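Local structure of putative exotoxin (superantigen) (Streptococcus pyogenes, 1TY0) at residues A[103-108]-A[115-120]; A[158-163]-A[204-209]. The protein probably acts as a superantigen toxin of the staphylococcal and streptococcal family, binds zinc, and can use one common surface for T-cell receptor binding and dimerization. All blocks are in the same frame, centred on the assembly; numbering follows the deposited sequence.

Contact 1 (A[103-108]-A[115-120]); sequences KIVGNL and QKTLIN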
loop_
_atom_site.group_PDB
_atom_site.type_symbol
_atom_site.label_atom_id
_atom_site.label_comp_id
_atom_site.label_asym_id
_atom_site.label_seq_id
_atom_site.Cartn_x
_atom_site.Cartn_y
_atom_site.Cartn_z
ATOM N N LYS A 103 -23.150 10.491 -7.997
ATOM C CA LYS A 103 -23.629 9.192 -7.551
ATOM C C LYS A 103 -23.143 8.074 -8.469
ATOM O O LYS A 103 -23.210 8.192 -9.692
ATOM C CB LYS A 103 -25.159 9.216 -7.510
ATOM C CG LYS A 103 -25.813 7.968 -6.947
ATOM C CD LYS A 103 -27.327 8.126 -6.908
ATOM C CE LYS A 103 -27.994 6.938 -6.235
ATOM N NZ LYS A 103 -29.476 7.078 -6.184
ATOM N N ILE A 104 -22.642 6.995 -7.874
ATOM C CA ILE A 104 -22.166 5.851 -8.645
ATOM C C ILE A 104 -23.048 4.650 -8.322
ATOM O O ILE A 104 -23.048 4.147 -7.200
ATOM C CB ILE A 104 -20.691 5.518 -8.318
ATOM C CG1 ILE A 104 -19.802 6.706 -8.693
ATOM C CG2 ILE A 104 -20.255 4.267 -9.079
ATOM C CD1 ILE A 104 -18.334 6.518 -8.350
ATOM N N VAL A 105 -23.804 4.202 -9.315
ATOM C CA VAL A 105 -24.714 3.081 -9.144
ATOM C C VAL A 105 -24.332 1.933 -10.063
ATOM O O VAL A 105 -23.861 2.149 -11.179
ATOM C CB VAL A 105 -26.168 3.507 -9.454
ATOM C CG1 VAL A 105 -27.116 2.334 -9.255
ATOM C CG2 VAL A 105 -26.563 4.668 -8.560
ATOM N N GLY A 106 -24.535 0.711 -9.584
ATOM C CA GLY A 106 -24.208 -0.448 -10.389
ATOM C C GLY A 106 -25.035 -1.662 -10.034
ATOM O O GLY A 106 -25.732 -1.680 -9.016
ATOM N N ASN A 107 -24.955 -2.679 -10.884
ATOM C CA ASN A 107 -25.690 -3.919 -10.681
ATOM C C ASN A 107 -24.724 -5.054 -10.400
ATOM O O ASN A 107 -23.671 -5.157 -11.031
ATOM C CB ASN A 107 -26.507 -4.273 -11.925
ATOM C CG ASN A 107 -27.580 -3.252 -12.229
ATOM O OD1 ASN A 107 -28.481 -3.025 -11.421
ATOM N ND2 ASN A 107 -27.490 -2.628 -13.398
ATOM N N LEU A 108 -25.085 -5.899 -9.444
ATOM C CA LEU A 108 -24.268 -7.048 -9.096
ATOM C C LEU A 108 -25.023 -8.305 -9.503
ATOM O O LEU A 108 -26.035 -8.646 -8.892
ATOM C CB LEU A 108 -24.003 -7.083 -7.592
ATOM C CG LEU A 108 -23.383 -8.380 -7.059
ATOM C CD1 LEU A 108 -21.974 -8.578 -7.608
ATOM C CD2 LEU A 108 -23.364 -8.324 -5.548
ATOM N N GLN A 115 -28.530 -9.618 -8.208
ATOM C CA GLN A 115 -28.563 -9.856 -6.773
ATOM C C GLN A 115 -28.876 -8.581 -6.005
ATOM O O GLN A 115 -29.592 -8.607 -5.005
ATOM C CB GLN A 115 -27.220 -10.415 -6.302
ATOM C CG GLN A 115 -26.838 -11.723 -6.963
ATOM C CD GLN A 115 -27.887 -12.787 -6.757
ATOM O OE1 GLN A 115 -28.237 -13.111 -5.625
ATOM N NE2 GLN A 115 -28.398 -13.338 -7.853
ATOM N N LYS A 116 -28.336 -7.461 -6.472
ATOM C CA LYS A 116 -28.566 -6.191 -5.801
ATOM C C LYS A 116 -28.081 -5.011 -6.623
ATOM O O LYS A 116 -27.216 -5.152 -7.485
ATOM C CB LYS A 116 -27.856 -6.182 -4.441
ATOM C CG LYS A 116 -27.991 -4.873 -3.674
ATOM C CD LYS A 116 -27.351 -4.960 -2.297
ATOM C CE LYS A 116 -27.594 -3.689 -1.497
ATOM N NZ LYS A 116 -27.038 -3.787 -0.119
ATOM N N THR A 117 -28.670 -3.851 -6.362
ATOM C CA THR A 117 -28.272 -2.625 -7.029
ATOM C C THR A 117 -27.366 -1.940 -6.012
ATOM O O THR A 117 -27.803 -1.589 -4.918
ATOM C CB THR A 117 -29.481 -1.713 -7.340
ATOM O OG1 THR A 117 -30.328 -2.348 -8.309
ATOM C CG2 THR A 117 -29.012 -0.377 -7.892
ATOM N N LEU A 118 -26.099 -1.782 -6.368
ATOM C CA LEU A 118 -25.135 -1.156 -5.474
ATOM C C LEU A 118 -25.208 0.355 -5.592
ATOM O O LEU A 118 -25.081 0.907 -6.685
ATOM C CB LEU A 118 -23.722 -1.634 -5.813
ATOM C CG LEU A 118 -23.516 -3.150 -5.828
ATOM C CD1 LEU A 118 -22.116 -3.470 -6.326
ATOM C CD2 LEU A 118 -23.738 -3.720 -4.436
ATOM N N ILE A 119 -25.417 1.019 -4.460
ATOM C CA ILE A 119 -25.497 2.472 -4.432
ATOM C C ILE A 119 -24.263 3.042 -3.738
ATOM O O ILE A 119 -24.037 2.810 -2.549
ATOM C CB ILE A 119 -26.765 2.954 -3.688
ATOM C CG1 ILE A 119 -28.010 2.325 -4.323
ATOM C CG2 ILE A 119 -26.853 4.473 -3.748
ATOM C CD1 ILE A 119 -29.310 2.690 -3.634
ATOM N N ASN A 120 -23.466 3.785 -4.495
ATOM C CA ASN A 120 -22.246 4.389 -3.978
ATOM C C ASN A 120 -21.360 3.405 -3.220
ATOM O O ASN A 120 -20.927 3.681 -2.099
ATOM C CB ASN A 120 -22.579 5.583 -3.081
ATOM C CG ASN A 120 -23.218 6.720 -3.848
ATOM O OD1 ASN A 120 -22.762 7.079 -4.935
ATOM N ND2 ASN A 120 -24.272 7.302 -3.283
HETATM O O HOH W 1 -30.713 -1.665 -10.895
#

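Contact 2 (A[158-163]-A[204-209]); sequences GQLEIA and FDIYLW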
loop_
_atom_site.group_PDB
_atom_site.type_symbol
_atom_site.label_atom_id
_atom_site.label_comp_id
_atom_site.label_asym_id
_atom_site.label_seq_id
_atom_site.Cartn_x
_atom_site.Cartn_y
_atom_site.Cartn_z
ATOM N N GLY A 158 -15.319 -13.727 -13.494
ATOM C CA GLY A 158 -16.032 -12.482 -13.270
ATOM C C GLY A 158 -15.594 -11.364 -14.188
ATOM O O GLY A 158 -14.458 -11.349 -14.662
ATOM N N GLN A 159 -16.502 -10.429 -14.445
ATOM C CA GLN A 159 -16.202 -9.297 -15.305
ATOM C C GLN A 159 -16.786 -8.019 -14.741
ATOM O O GLN A 159 -17.836 -8.029 -14.101
ATOM C CB GLN A 159 -16.774 -9.492 -16.714
ATOM C CG GLN A 159 -16.276 -10.706 -17.467
ATOM C CD GLN A 159 -17.043 -11.964 -17.116
ATOM O OE1 GLN A 159 -18.272 -11.955 -17.037
ATOM N NE2 GLN A 159 -16.323 -13.060 -16.919
ATOM N N LEU A 160 -16.090 -6.920 -14.986
ATOM C CA LEU A 160 -16.550 -5.612 -14.558
ATOM C C LEU A 160 -16.859 -4.878 -15.849
ATOM O O LEU A 160 -15.995 -4.757 -16.718
ATOM C CB LEU A 160 -15.451 -4.873 -13.788
ATOM C CG LEU A 160 -15.621 -3.357 -13.655
ATOM C CD1 LEU A 160 -16.939 -3.031 -12.976
ATOM C CD2 LEU A 160 -14.452 -2.787 -12.866
ATOM N N GLU A 161 -18.097 -4.417 -15.993
ATOM C CA GLU A 161 -18.481 -3.693 -17.193
ATOM C C GLU A 161 -18.911 -2.286 -16.827
ATOM O O GLU A 161 -19.738 -2.091 -15.936
ATOM C CB GLU A 161 -19.625 -4.403 -17.919
ATOM C CG GLU A 161 -19.311 -5.825 -18.349
ATOM C CD GLU A 161 -20.253 -6.313 -19.431
ATOM O OE1 GLU A 161 -21.467 -6.031 -19.333
ATOM O OE2 GLU A 161 -19.781 -6.983 -20.376
ATOM N N ILE A 162 -18.334 -1.308 -17.514
ATOM C CA ILE A 162 -18.660 0.084 -17.264
ATOM C C ILE A 162 -19.425 0.654 -18.445
ATOM O O ILE A 162 -18.917 0.686 -19.568
ATOM C CB ILE A 162 -17.388 0.922 -17.039
ATOM C CG1 ILE A 162 -16.569 0.317 -15.899
ATOM C CG2 ILE A 162 -17.762 2.364 -16.722
ATOM C CD1 ILE A 162 -17.334 0.195 -14.606
ATOM N N ALA A 163 -20.650 1.098 -18.187
ATOM C CA ALA A 163 -21.488 1.668 -19.229
ATOM C C ALA A 163 -21.238 3.164 -19.377
ATOM O O ALA A 163 -21.436 3.938 -18.440
ATOM C CB ALA A 163 -22.955 1.412 -18.915
ATOM N N PHE A 204 -22.493 0.745 -13.830
ATOM C CA PHE A 204 -21.581 -0.368 -14.021
ATOM C C PHE A 204 -22.298 -1.665 -13.687
ATOM O O PHE A 204 -23.362 -1.665 -13.065
ATOM C CB PHE A 204 -20.333 -0.201 -13.143
ATOM C CG PHE A 204 -20.574 -0.441 -11.681
ATOM C CD1 PHE A 204 -20.491 -1.722 -11.151
ATOM C CD2 PHE A 204 -20.880 0.617 -10.830
ATOM C CE1 PHE A 204 -20.709 -1.949 -9.791
ATOM C CE2 PHE A 204 -21.098 0.405 -9.472
ATOM C CZ PHE A 204 -21.012 -0.882 -8.949
ATOM N N ASP A 205 -21.712 -2.768 -14.124
ATOM C CA ASP A 205 -22.265 -4.083 -13.868
ATOM C C ASP A 205 -21.122 -4.973 -13.433
ATOM O O ASP A 205 -20.033 -4.909 -13.994
ATOM C CB ASP A 205 -22.892 -4.674 -15.137
ATOM C CG ASP A 205 -24.146 -3.947 -15.571
ATOM O OD1 ASP A 205 -25.127 -3.939 -14.798
ATOM O OD2 ASP A 205 -24.155 -3.387 -16.689
ATOM N N ILE A 206 -21.372 -5.785 -12.416
ATOM C CA ILE A 206 -20.388 -6.734 -11.926
ATOM C C ILE A 206 -21.010 -8.098 -12.178
ATOM O O ILE A 206 -22.093 -8.390 -11.669
ATOM C CB ILE A 206 -20.140 -6.595 -10.409
ATOM C CG1 ILE A 206 -19.485 -5.249 -10.101
ATOM C CG2 ILE A 206 -19.244 -7.735 -9.922
ATOM C CD1 ILE A 206 -19.307 -4.989 -8.613
ATOM N N TYR A 207 -20.337 -8.915 -12.981
ATOM C CA TYR A 207 -20.822 -10.258 -13.288
ATOM C C TYR A 207 -19.921 -11.285 -12.619
ATOM O O TYR A 207 -18.753 -11.407 -12.977
ATOM C CB TYR A 207 -20.795 -10.508 -14.797
ATOM C CG TYR A 207 -21.748 -9.657 -15.608
ATOM C CD1 TYR A 207 -23.099 -9.989 -15.711
ATOM C CD2 TYR A 207 -21.293 -8.533 -16.290
ATOM C CE1 TYR A 207 -23.971 -9.219 -16.481
ATOM C CE2 TYR A 207 -22.153 -7.757 -17.059
ATOM C CZ TYR A 207 -23.489 -8.104 -17.153
ATOM O OH TYR A 207 -24.331 -7.342 -17.931
ATOM N N LEU A 208 -20.446 -12.009 -11.640
ATOM C CA LEU A 208 -19.660 -13.041 -10.979
ATOM C C LEU A 208 -20.233 -14.396 -11.382
ATOM O O LEU A 208 -21.449 -14.554 -11.485
ATOM C CB LEU A 208 -19.726 -12.885 -9.461
ATOM C CG LEU A 208 -19.152 -11.584 -8.905
ATOM C CD1 LEU A 208 -19.232 -11.602 -7.384
ATOM C CD2 LEU A 208 -17.713 -11.430 -9.366
ATOM N N TRP A 209 -19.359 -15.370 -11.615
ATOM C CA TRP A 209 -19.808 -16.704 -12.005
ATOM C C TRP A 209 -19.193 -17.781 -11.127
ATOM O O TRP A 209 -18.034 -17.674 -10.719
ATOM C CB TRP A 209 -19.447 -16.976 -13.465
ATOM C CG TRP A 209 -19.782 -15.844 -14.369
ATOM C CD1 TRP A 209 -18.978 -14.785 -14.693
ATOM C CD2 TRP A 209 -21.020 -15.631 -15.048
ATOM N NE1 TRP A 209 -19.642 -13.928 -15.534
ATOM C CE2 TRP A 209 -20.898 -14.423 -15.769
ATOM C CE3 TRP A 209 -22.224 -16.344 -15.120
ATOM C CZ2 TRP A 209 -21.935 -13.912 -16.554
ATOM C CZ3 TRP A 209 -23.256 -15.835 -15.898
ATOM C CH2 TRP A 209 -23.104 -14.629 -16.606
#

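Contact 1 (A[103-108]-A[115-120])
N120 closes the open end of this antiparallel hairpin by pairing twice with I104. Its backbone N donates to I104 O, while its side-chain oxygen accepts the N-H of the same residue. From CB, the side chain leaves with CG anti to the carbonyl carbon (chi1 -66°), which brings the amide back beside the backbone of K103 and I104. There N120 OD1 accepts from I104 N at 2.9 Å in a nearly straight bond, the donor tilted from the carbonyl plane, and it also lies 3.5 Å from K103 CA. N120 ND2, at the other corner of the amide, comes to 4.0 Å from K103 CG, where the lysine chain crosses at about a right angle. The lysine runs on extended, and K103 CE lies 3.7 Å from I119 CG2.

Further along, V105 CG1 meets T117 CG2 at 3.6 Å. N107 and T117 lie side by side, pointing the same way, yet OD1 and OG1 do not bond directly; a water bridges them, 2.7 Å from N107 OD1 and 2.7 Å from T117 OG1. N107 ND2 donates to D205 OD1; D205 is a zinc ligand in a structure of this protein, though no zinc is bound to this chain here. A classic beta bulge ends the ladder, with Q115 and K116 both opposite L108: L108 O takes Q115 N, and L108 N reaches K116 O.

On the buried face I104, L108 and L118 pack on helix 131-146 and strand 201-209. Strand 113-119 edges the five-stranded sheet within this chain, and strand 105-110 joins it to strand 201-209.

Contact 2 (A[158-163]-A[204-209])
Q159 OE1 is gripped by the indole N-H of W209, with W209 NE1 at 2.8 Å. The oxygen lies close to the ring plane at the indole edge, and the donor sits 19° off the amide's carbonyl plane. The glutamine is bent at chi2 (84°), which folds it across toward the partner strand and leaves Q159 OE1 3.7 Å from Y207 CB.

On the same face, E161 reaches the edge of the Y207 ring: CG lies in the ring plane, and E161 OE1 is 2.9 Å from Y207 CE2. The carboxylate stands almost perpendicular to the ring, and Y207 OH gives E161 OE1 a weak hydrogen bond at 3.4 Å. Beneath them the antiparallel ladder pairs Q159 with Y207 and E161 with D205 through two backbone bonds each.

The reverse face is apolar. I162 CD1 presses to 3.4 Å from F204 CB, and L160 CD1 approaches F204 and I206; helix 131-146 covers L160, I162 and I206.

The polar face carries D205, partner of N107 and a known zinc ligand of this protein, although no zinc is bound to this chain in the model. E161 OE1 lies 4.6 Å from D205 OD2, and two acids this close would probably add to the negative potential that attracts a metal ion.

Contacts 1 and 2 lie side by side in the five-stranded mixed sheet of the beta-grasp domain, their centres about 11 Å apart. Along the chain they come in series: the 105-110/113-119 hairpin closes first, helix 131-146 follows, and strands 157-164 and 201-209 then pair. Strand 201-209 runs parallel to 105-110 and joins the two, with N107 N and O probably bonded to F204 O and I206 N. Helix 131-146 packs against both contacts. Beside H203 the hairpin borders the zinc site of H169, H203 and D205, which is empty of metal in this chain.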